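Side-chain contacts in plasmodesmata-located protein 5 (Arabidopsis thaliana, PDB 6GRE), which restricts plasmodesmal permeability by regulating callose deposition during salicylic acid-triggered immune responses and is required for systemic acquired resistance: residues Asp69-Pro72 / Thr73-Ser76; Lys53-Pro56 / Thr57-Tyr61. All blocks are in the same frame, centred on the assembly; numbering follows the deposited sequence.

Contact 1: Asp69-Pro72 / Thr73-Ser76; sequences DLDP and TACS. With NA (sodium ion), chain K.
With CG set between its backbone N and carbonyl carbon (chi1 56°), the carboxylate of Asp71 folds back over the first turn of helix 72-90 and meets Ala74; Ser76 turns OG to the side of its own N (chi1 -49°), where it can reach the carbonyl of Pro72. Asp71 is the N-cap of this helix, in the first Gnk2-homologous (DUF26) domain of the tandem ectodomain; Ser76 lies further along the first turn. The cap is made by Asp71 OD2, which accepts the N-H of Ala74 at 3.2 Å. That donor approaches from above the carboxylate plane, 53° out of it, while OD1 and CG lie against the Ala74 methyl. A water widens the cap: it donates to Asp71 OD2 and accepts from Thr73 N, and so gives this early backbone N-H of the helix a partner. The carboxylate, placed at the positive end of the helix dipole, is probably stabilised in its charged form. Regular helical bonding starts with the 3.0 Å bond from Cys75 N to Asp71 O. Beneath the cap, Leu70 lays its two methyls on the same turn, CD1 against the backbone of Cys75 and CD2 4.1 Å from Ala74 CB. Cys75 adds a covalent tie through its disulfide to Cys66, at the end of strand 60-66. One residue before Leu70, Asp69 OD2 binds a sodium ion at 2.0 Å, short for sodium, with Tyr154 of the second Gnk2-homologous domain supplying another ligand, so the metal links the two domains just upstream of the helix. The carbonyl oxygen of Pro72 is gripped twice by one residue: Ser76 N at 2.8 Å and Ser76 OG at 2.7 Å arrive from opposite faces of the carbonyl plane.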
loop_
_atom_site.group_PDB
_atom_site.type_symbol
_atom_site.label_atom_id
_atom_site.label_comp_id
_atom_site.label_asym_id
_atom_site.label_seq_id
_atom_site.Cartn_x
_atom_site.Cartn_y
_atom_site.Cartn_z
ATOM N N ASP A 69 -11.543 4.958 2.614
ATOM C CA ASP A 69 -12.911 5.409 2.392
ATOM C C ASP A 69 -13.657 4.477 1.424
ATOM O O ASP A 69 -14.776 4.791 1.010
ATOM C CB ASP A 69 -12.889 6.843 1.867
ATOM C CG ASP A 69 -12.062 7.030 0.605
ATOM O OD1 ASP A 69 -11.345 6.085 0.198
ATOM O OD2 ASP A 69 -12.100 8.145 0.048
ATOM N N LEU A 70 -13.056 3.350 1.042
ATOM C CA LEU A 70 -13.678 2.424 0.097
ATOM C C LEU A 70 -14.841 1.685 0.770
ATOM O O LEU A 70 -14.717 1.204 1.886
ATOM C CB LEU A 70 -12.652 1.383 -0.361
ATOM C CG LEU A 70 -11.744 1.702 -1.544
ATOM C CD1 LEU A 70 -11.315 0.389 -2.185
ATOM C CD2 LEU A 70 -12.395 2.610 -2.582
ATOM N N ASP A 71 -15.950 1.530 0.040
ATOM C CA ASP A 71 -17.065 0.686 0.480
ATOM C C ASP A 71 -16.678 -0.783 0.303
ATOM O O ASP A 71 -15.763 -1.088 -0.463
ATOM C CB ASP A 71 -18.337 1.034 -0.296
ATOM C CG ASP A 71 -18.138 0.933 -1.794
ATOM O OD1 ASP A 71 -17.600 1.898 -2.387
ATOM O OD2 ASP A 71 -18.454 -0.122 -2.340
ATOM N N PRO A 72 -17.354 -1.743 0.981
ATOM C CA PRO A 72 -16.937 -3.146 0.933
ATOM C C PRO A 72 -16.920 -3.732 -0.488
ATOM O O PRO A 72 -16.048 -4.537 -0.805
ATOM C CB PRO A 72 -17.951 -3.870 1.833
ATOM C CG PRO A 72 -18.509 -2.779 2.720
ATOM C CD PRO A 72 -18.518 -1.538 1.854
ATOM N N THR A 73 -17.860 -3.317 -1.344
ATOM C CA THR A 73 -17.929 -3.833 -2.722
ATOM C C THR A 73 -16.669 -3.453 -3.508
ATOM O O THR A 73 -16.105 -4.273 -4.226
ATOM C CB THR A 73 -19.199 -3.340 -3.427
ATOM O OG1 THR A 73 -20.270 -3.954 -2.713
ATOM C CG2 THR A 73 -19.248 -3.700 -4.896
ATOM N N ALA A 74 -16.269 -2.186 -3.406
ATOM C CA ALA A 74 -15.092 -1.675 -4.097
ATOM C C ALA A 74 -13.826 -2.348 -3.546
ATOM O O ALA A 74 -12.912 -2.639 -4.299
ATOM C CB ALA A 74 -15.018 -0.174 -3.934
ATOM N N CYS A 75 -13.802 -2.581 -2.235
ATOM C CA CYS A 75 -12.659 -3.206 -1.558
ATOM C C CYS A 75 -12.544 -4.661 -2.036
ATOM O O CYS A 75 -11.475 -5.114 -2.419
ATOM C CB CYS A 75 -12.812 -3.069 -0.050
ATOM S SG CYS A 75 -11.445 -3.735 0.929
ATOM N N SER A 76 -13.672 -5.387 -2.071
ATOM C CA SER A 76 -13.669 -6.766 -2.587
ATOM C C SER A 76 -13.143 -6.816 -4.021
ATOM O O SER A 76 -12.300 -7.649 -4.329
ATOM C CB SER A 76 -15.045 -7.379 -2.514
ATOM O OG SER A 76 -15.590 -7.171 -1.228
HETATM NA NA NA K . -10.484 9.157 -0.623
HETATM O O HOH W 1 -20.478 -2.049 -0.720
#

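Contact 2: Lys53-Pro56 / Thr57-Tyr61; sequences KPEP and TVTVY
Thr59 reaches back across the turn to the backbone of Glu55, closing the tip of the beta-hairpin loop between antiparallel strands 44-49 and 60-66. Its CB lies 3.7 Å from Glu55 O. From there OG1, anti to the carbonyl carbon (chi1 -66°), accepts the N-H of Glu55 at 2.7 Å in a fairly straight bond of 164°. The turn between these residues has a second link, weak and bent, from Val58 N to Pro56 O at 2.9 Å. Thr57 is the middle residue of the bend that this weak bond closes, and its positive phi of 80° is that of a classic gamma turn. On one flank the side chain of Glu55, extended beyond CG, crosses that of Val58 at a slant, CG2 of Val58 touching Glu55 CB at 3.6 Å and OE2 at 3.4 Å. Farther along the chain, the phenol oxygen of Tyr61 meets the Pro54 ring, 3.7 Å from CB and a little farther from CG. Pro50 lies against both Glu55 and Thr59. Pro54 and Pro56 have no N-H to give, whereas Glu55 between them has one, and the threonine hydroxyl takes it: a side chain supplies the acceptor for a cross-turn bond where no regular strand pairing is present.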
loop_
_atom_site.group_PDB
_atom_site.type_symbol
_atom_site.label_atom_id
_atom_site.label_comp_id
_atom_site.label_asym_id
_atom_site.label_seq_id
_atom_site.Cartn_x
_atom_site.Cartn_y
_atom_site.Cartn_z
ATOM N N LYS A 53 0.346 -22.152 16.416
ATOM C CA LYS A 53 1.802 -22.011 16.562
ATOM C C LYS A 53 2.436 -21.975 15.175
ATOM O O LYS A 53 2.029 -22.734 14.295
ATOM C CB LYS A 53 2.394 -23.164 17.383
ATOM C CG LYS A 53 2.485 -22.922 18.885
ATOM C CD LYS A 53 3.718 -22.136 19.299
ATOM C CE LYS A 53 3.580 -21.474 20.654
ATOM N NZ LYS A 53 3.243 -22.453 21.714
ATOM N N PRO A 54 3.440 -21.103 14.927
ATOM C CA PRO A 54 4.158 -21.115 13.657
ATOM C C PRO A 54 4.693 -22.527 13.387
ATOM O O PRO A 54 5.136 -23.222 14.299
ATOM C CB PRO A 54 5.298 -20.106 13.829
ATOM C CG PRO A 54 4.812 -19.196 14.941
ATOM C CD PRO A 54 3.943 -20.060 15.834
ATOM N N GLU A 55 4.596 -22.948 12.130
ATOM C CA GLU A 55 5.139 -24.203 11.718
ATOM C C GLU A 55 6.358 -23.914 10.872
ATOM O O GLU A 55 6.344 -23.015 10.033
ATOM C CB GLU A 55 4.116 -25.010 10.918
ATOM C CG GLU A 55 2.898 -25.411 11.720
ATOM C CD GLU A 55 1.872 -26.190 10.912
ATOM O OE1 GLU A 55 0.692 -26.255 11.350
ATOM O OE2 GLU A 55 2.265 -26.733 9.844
ATOM N N PRO A 56 7.457 -24.674 11.051
ATOM C CA PRO A 56 8.636 -24.478 10.217
ATOM C C PRO A 56 8.264 -24.506 8.726
ATOM O O PRO A 56 7.479 -25.373 8.281
ATOM C CB PRO A 56 9.560 -25.645 10.599
ATOM C CG PRO A 56 9.098 -26.071 11.981
ATOM C CD PRO A 56 7.624 -25.738 12.059
ATOM N N THR A 57 8.758 -23.505 7.996
ATOM C CA THR A 57 8.804 -23.431 6.534
ATOM C C THR A 57 7.446 -23.016 5.920
ATOM O O THR A 57 7.439 -22.236 5.016
ATOM C CB THR A 57 9.280 -24.752 5.919
ATOM O OG1 THR A 57 10.504 -25.113 6.571
ATOM C CG2 THR A 57 9.482 -24.670 4.429
ATOM N N VAL A 58 6.326 -23.538 6.418
ATOM C CA VAL A 58 5.052 -23.530 5.673
ATOM C C VAL A 58 4.142 -22.368 6.096
ATOM O O VAL A 58 3.112 -22.129 5.472
ATOM C CB VAL A 58 4.298 -24.865 5.862
ATOM C CG1 VAL A 58 5.097 -26.060 5.347
ATOM C CG2 VAL A 58 3.869 -25.057 7.291
ATOM N N THR A 59 4.471 -21.700 7.198
ATOM C CA THR A 59 3.600 -20.662 7.747
ATOM C C THR A 59 3.719 -19.391 6.892
ATOM O O THR A 59 4.817 -18.952 6.595
ATOM C CB THR A 59 3.949 -20.372 9.210
ATOM O OG1 THR A 59 3.641 -21.551 9.967
ATOM C CG2 THR A 59 3.157 -19.225 9.795
ATOM N N VAL A 60 2.561 -18.828 6.560
ATOM C CA VAL A 60 2.447 -17.598 5.738
ATOM C C VAL A 60 1.787 -16.513 6.580
ATOM O O VAL A 60 0.857 -16.751 7.279
ATOM C CB VAL A 60 1.609 -17.774 4.458
ATOM C CG1 VAL A 60 1.952 -16.657 3.457
ATOM C CG2 VAL A 60 1.726 -19.155 3.843
ATOM N N TYR A 61 2.282 -15.285 6.416
ATOM C CA TYR A 61 1.791 -14.108 7.095
ATOM C C TYR A 61 1.391 -13.098 6.025
ATOM O O TYR A 61 2.132 -12.878 5.087
ATOM C CB TYR A 61 2.879 -13.494 7.977
ATOM C CG TYR A 61 3.455 -14.440 9.006
ATOM C CD1 TYR A 61 4.471 -15.315 8.663
ATOM C CD2 TYR A 61 2.991 -14.449 10.309
ATOM C CE1 TYR A 61 5.010 -16.189 9.594
ATOM C CE2 TYR A 61 3.521 -15.316 11.256
ATOM C CZ TYR A 61 4.534 -16.187 10.890
ATOM O OH TYR A 61 5.044 -17.058 11.820
#

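How the contacts relate
Followed from the N terminus, the chain leaves strand 44-49 and first meets contact 2, where 53-56 and 57-61 close the bend that returns it into strand 60-66. It then runs on through the rest of that strand and, beyond it, reaches contact 1, where 69-72 leads into helix 72-90. The two are in series, neither nested nor crossed, and do not touch: their centres are 30 Å apart and their nearest atoms about 17 Å. Both belong to the first Gnk2-homologous domain; contact 2 takes in the start of strand 60-66 and contact 1 follows its end. Contact 2 thus links neighbouring strands of the five-stranded antiparallel sheet, whereas contact 1 joins the end of strand 60-66 to helix 72-90 and faces the second domain.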